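CRISPR-associated protein, Cse1 family (Acidimicrobium ferrooxidans, PDB 4H3T) is probably the large subunit of a type I-E CRISPR Cascade complex, which takes part in recognising invading DNA. Local coordinates at residues E231-A236 with G253-F258. The protein carries 1 engineered substitution. Numbering follows the deposited sequence.
Sequences EDDVPA and GVCDLF
Asp-233 and Gly-253 bring their CA atoms to 5.4 Å where the loop 231-236 passes the first turn of helix 254-257, and Pro-235 and Asp-256 come closer still, CA to CA 4.5 Å. The carboxylate of Asp-233 carries the contact. Its CG lies anti to the backbone N (chi1 165°), which carries the group over to the start of the helix. Asp-233 OD2 accepts a hydrogen bond from Cys-255 N at 2.8 Å, and Asp-233 OD1 accepts one from Asp-256 N at 3.1 Å. Both donors arrive on the syn side, slightly out of the carboxylate plane. The N-H...O angle is 162° for Cys-255 and 153° for Asp-256. The two bonds fix the rotation of the carboxylate, and the helix N-terminus would probably stabilise its negative charge. Gly-253, the N-cap residue, lies against the same group, its CA 3.4 Å from Asp-233 CG; a CB on this residue would run into Asp-233 CG. An asparagine in place of Asp-233 would probably leave one of the two helix N-H groups without its acceptor and the helix N-terminus without the negative charge that faces it.

Beside the carboxylate there is one apolar touch: Cys-255 turns its CB toward the loop, 4.0 Å from Pro-235 CD. The CA of Pro-235 makes a CH-O contact with Cys-255 O at 3.5 Å. The carboxylate of Asp-256 is engaged outside the contact: OD2 accepts a hydrogen bond from Asp-252 N and forms a salt bridge with Arg-249. Arg-66 of helix 52-68 packs against Val-234 and Pro-235. The arrangement is a helix N-terminus bound by a carboxylate from the preceding loop, and it pins the loop between helix 210-217 and strand 248-249 to the short helix that follows that strand.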
ATOM      1  N   GLU A 231      -3.109  12.427 -23.966  1.00 52.71           N
ATOM      2  CA  GLU A 231      -1.997  12.386 -24.935  1.00 52.40           C
ATOM      3  C   GLU A 231      -0.796  13.217 -24.557  1.00 60.37           C
ATOM      4  O   GLU A 231       0.322  12.782 -24.833  1.00 61.63           O
ATOM      5  CB  GLU A 231      -2.503  12.860 -26.337  1.00 55.40           C
ATOM      6  CG  GLU A 231      -3.325  11.793 -27.025  1.00 74.00           C
ATOM      7  CD  GLU A 231      -3.555  12.109 -28.491  1.00111.95           C
ATOM      8  OE1 GLU A 231      -3.819  13.295 -28.800  1.00 84.03           O
ATOM      9  OE2 GLU A 231      -3.397  11.198 -29.337  1.00120.41           O
ATOM     10  N   ASP A 232      -0.985  14.379 -23.899  1.00 58.26           N
ATOM     11  CA  ASP A 232       0.136  15.235 -23.505  1.00 58.59           C
ATOM     12  C   ASP A 232       0.738  14.886 -22.150  1.00 59.81           C
ATOM     13  O   ASP A 232       1.650  15.578 -21.722  1.00 62.44           O
ATOM     14  CB  ASP A 232      -0.319  16.707 -23.432  1.00 63.51           C
ATOM     15  CG  ASP A 232      -0.862  17.244 -24.740  1.00 78.77           C
ATOM     16  OD1 ASP A 232      -0.222  16.999 -25.793  1.00 78.25           O
ATOM     17  OD2 ASP A 232      -1.923  17.909 -24.707  1.00 87.06           O
ATOM     18  N   ASP A 233       0.252  13.864 -21.472  1.00 52.44           N
ATOM     19  CA  ASP A 233       0.768  13.492 -20.131  1.00 50.80           C
ATOM     20  C   ASP A 233       1.915  12.501 -20.310  1.00 52.32           C
ATOM     21  O   ASP A 233       1.677  11.350 -20.609  1.00 50.53           O
ATOM     22  CB  ASP A 233      -0.373  12.918 -19.284  1.00 50.35           C
ATOM     23  CG  ASP A 233       0.080  12.180 -18.042  1.00 50.49           C
ATOM     24  OD1 ASP A 233       1.055  12.641 -17.388  1.00 47.89           O
ATOM     25  OD2 ASP A 233      -0.532  11.144 -17.723  1.00 51.47           O
ATOM     26  N   VAL A 234       3.162  12.964 -20.192  1.00 51.53           N
ATOM     27  CA  VAL A 234       4.293  12.112 -20.502  1.00 49.58           C
ATOM     28  C   VAL A 234       5.150  11.797 -19.238  1.00 48.03           C
ATOM     29  O   VAL A 234       5.282  12.589 -18.323  1.00 46.14           O
ATOM     30  CB  VAL A 234       5.150  12.676 -21.687  1.00 53.16           C
ATOM     31  CG1 VAL A 234       4.275  12.928 -22.919  1.00 55.77           C
ATOM     32  CG2 VAL A 234       5.919  13.933 -21.320  1.00 52.29           C
ATOM     33  N   PRO A 235       5.778  10.634 -19.239  1.00 43.03           N
ATOM     34  CA  PRO A 235       6.605  10.245 -18.093  1.00 41.16           C
ATOM     35  C   PRO A 235       7.970  10.942 -18.100  1.00 46.05           C
ATOM     36  O   PRO A 235       8.365  11.544 -19.096  1.00 45.27           O
ATOM     37  CB  PRO A 235       6.737   8.735 -18.279  1.00 41.58           C
ATOM     38  CG  PRO A 235       6.665   8.546 -19.728  1.00 46.75           C
ATOM     39  CD  PRO A 235       5.715   9.539 -20.234  1.00 44.02           C
ATOM     40  N   ALA A 236       8.693  10.786 -17.004  1.00 43.35           N
ATOM     41  CA  ALA A 236       9.958  11.454 -16.758  1.00 44.01           C
ATOM     42  C   ALA A 236      11.007  11.229 -17.869  1.00 47.60           C
ATOM     43  O   ALA A 236      11.722  12.179 -18.209  1.00 45.25           O
ATOM     44  CB  ALA A 236      10.524  11.045 -15.410  1.00 42.89           C
ATOM     45  N   GLY A 253      -0.515  14.645 -15.140  1.00 48.24           N
ATOM     46  CA  GLY A 253      -1.355  13.461 -15.201  1.00 47.51           C
ATOM     47  C   GLY A 253      -0.647  12.281 -14.567  1.00 46.86           C
ATOM     48  O   GLY A 253       0.430  12.423 -13.930  1.00 44.34           O
ATOM     49  N   VAL A 254      -1.204  11.100 -14.798  1.00 42.13           N
ATOM     50  CA  VAL A 254      -0.680   9.885 -14.168  1.00 41.76           C
ATOM     51  C   VAL A 254       0.677   9.458 -14.660  1.00 42.95           C
ATOM     52  O   VAL A 254       1.442   8.943 -13.849  1.00 40.77           O
ATOM     53  CB  VAL A 254      -1.620   8.671 -14.238  1.00 46.70           C
ATOM     54  CG1 VAL A 254      -2.774   8.833 -13.256  1.00 46.80           C
ATOM     55  CG2 VAL A 254      -2.124   8.403 -15.656  1.00 48.11           C
ATOM     56  N   CYS A 255       0.993   9.617 -15.949  1.00 39.02           N
ATOM     57  CA  CYS A 255       2.332   9.219 -16.440  1.00 40.38           C
ATOM     58  C   CYS A 255       3.408  10.034 -15.780  1.00 42.69           C
ATOM     59  O   CYS A 255       4.464   9.485 -15.489  1.00 42.71           O
ATOM     60  CB  CYS A 255       2.468   9.304 -17.941  1.00 42.43           C
ATOM     61  SG  CYS A 255       1.339   8.212 -18.846  1.00 48.79           S
ATOM     62  N   ASP A 256       3.150  11.345 -15.585  1.00 40.29           N
ATOM     63  CA  ASP A 256       4.063  12.275 -14.916  1.00 39.15           C
ATOM     64  C   ASP A 256       4.171  11.856 -13.409  1.00 40.14           C
ATOM     65  O   ASP A 256       5.255  11.567 -12.914  1.00 39.69           O
ATOM     66  CB  ASP A 256       3.504  13.704 -15.107  1.00 41.17           C
ATOM     67  CG  ASP A 256       4.331  14.830 -14.584  1.00 47.86           C
ATOM     68  OD1 ASP A 256       5.562  14.630 -14.385  1.00 46.04           O
ATOM     69  OD2 ASP A 256       3.754  15.929 -14.357  1.00 48.16           O
ATOM     70  N   LEU A 257       3.034  11.676 -12.740  1.00 39.37           N
ATOM     71  CA  LEU A 257       3.021  11.362 -11.321  1.00 40.01           C
ATOM     72  C   LEU A 257       3.613  10.012 -11.004  1.00 41.96           C
ATOM     73  O   LEU A 257       4.411   9.899 -10.075  1.00 39.29           O
ATOM     74  CB  LEU A 257       1.629  11.440 -10.749  1.00 39.55           C
ATOM     75  CG  LEU A 257       1.474  11.177  -9.219  1.00 39.95           C
ATOM     76  CD1 LEU A 257       2.386  12.099  -8.372  1.00 41.40           C
ATOM     77  CD2 LEU A 257       0.007  11.337  -8.857  1.00 39.42           C
ATOM     78  N   PHE A 258       3.227   9.007 -11.769  1.00 38.74           N
ATOM     79  CA  PHE A 258       3.743   7.668 -11.597  1.00 37.52           C
ATOM     80  C   PHE A 258       5.291   7.521 -11.814  1.00 42.49           C
ATOM     81  O   PHE A 258       5.819   6.506 -11.436  1.00 39.80           O
ATOM     82  CB  PHE A 258       3.027   6.699 -12.502  1.00 37.09           C
ATOM     83  CG  PHE A 258       1.576   6.374 -12.195  1.00 37.13           C
ATOM     84  CD1 PHE A 258       0.907   6.981 -11.138  1.00 37.70           C
ATOM     85  CD2 PHE A 258       0.890   5.468 -12.963  1.00 39.84           C
ATOM     86  CE1 PHE A 258      -0.461   6.698 -10.892  1.00 40.36           C
ATOM     87  CE2 PHE A 258      -0.473   5.226 -12.765  1.00 42.04           C
ATOM     88  CZ  PHE A 258      -1.104   5.738 -11.646  1.00 41.69           C
TER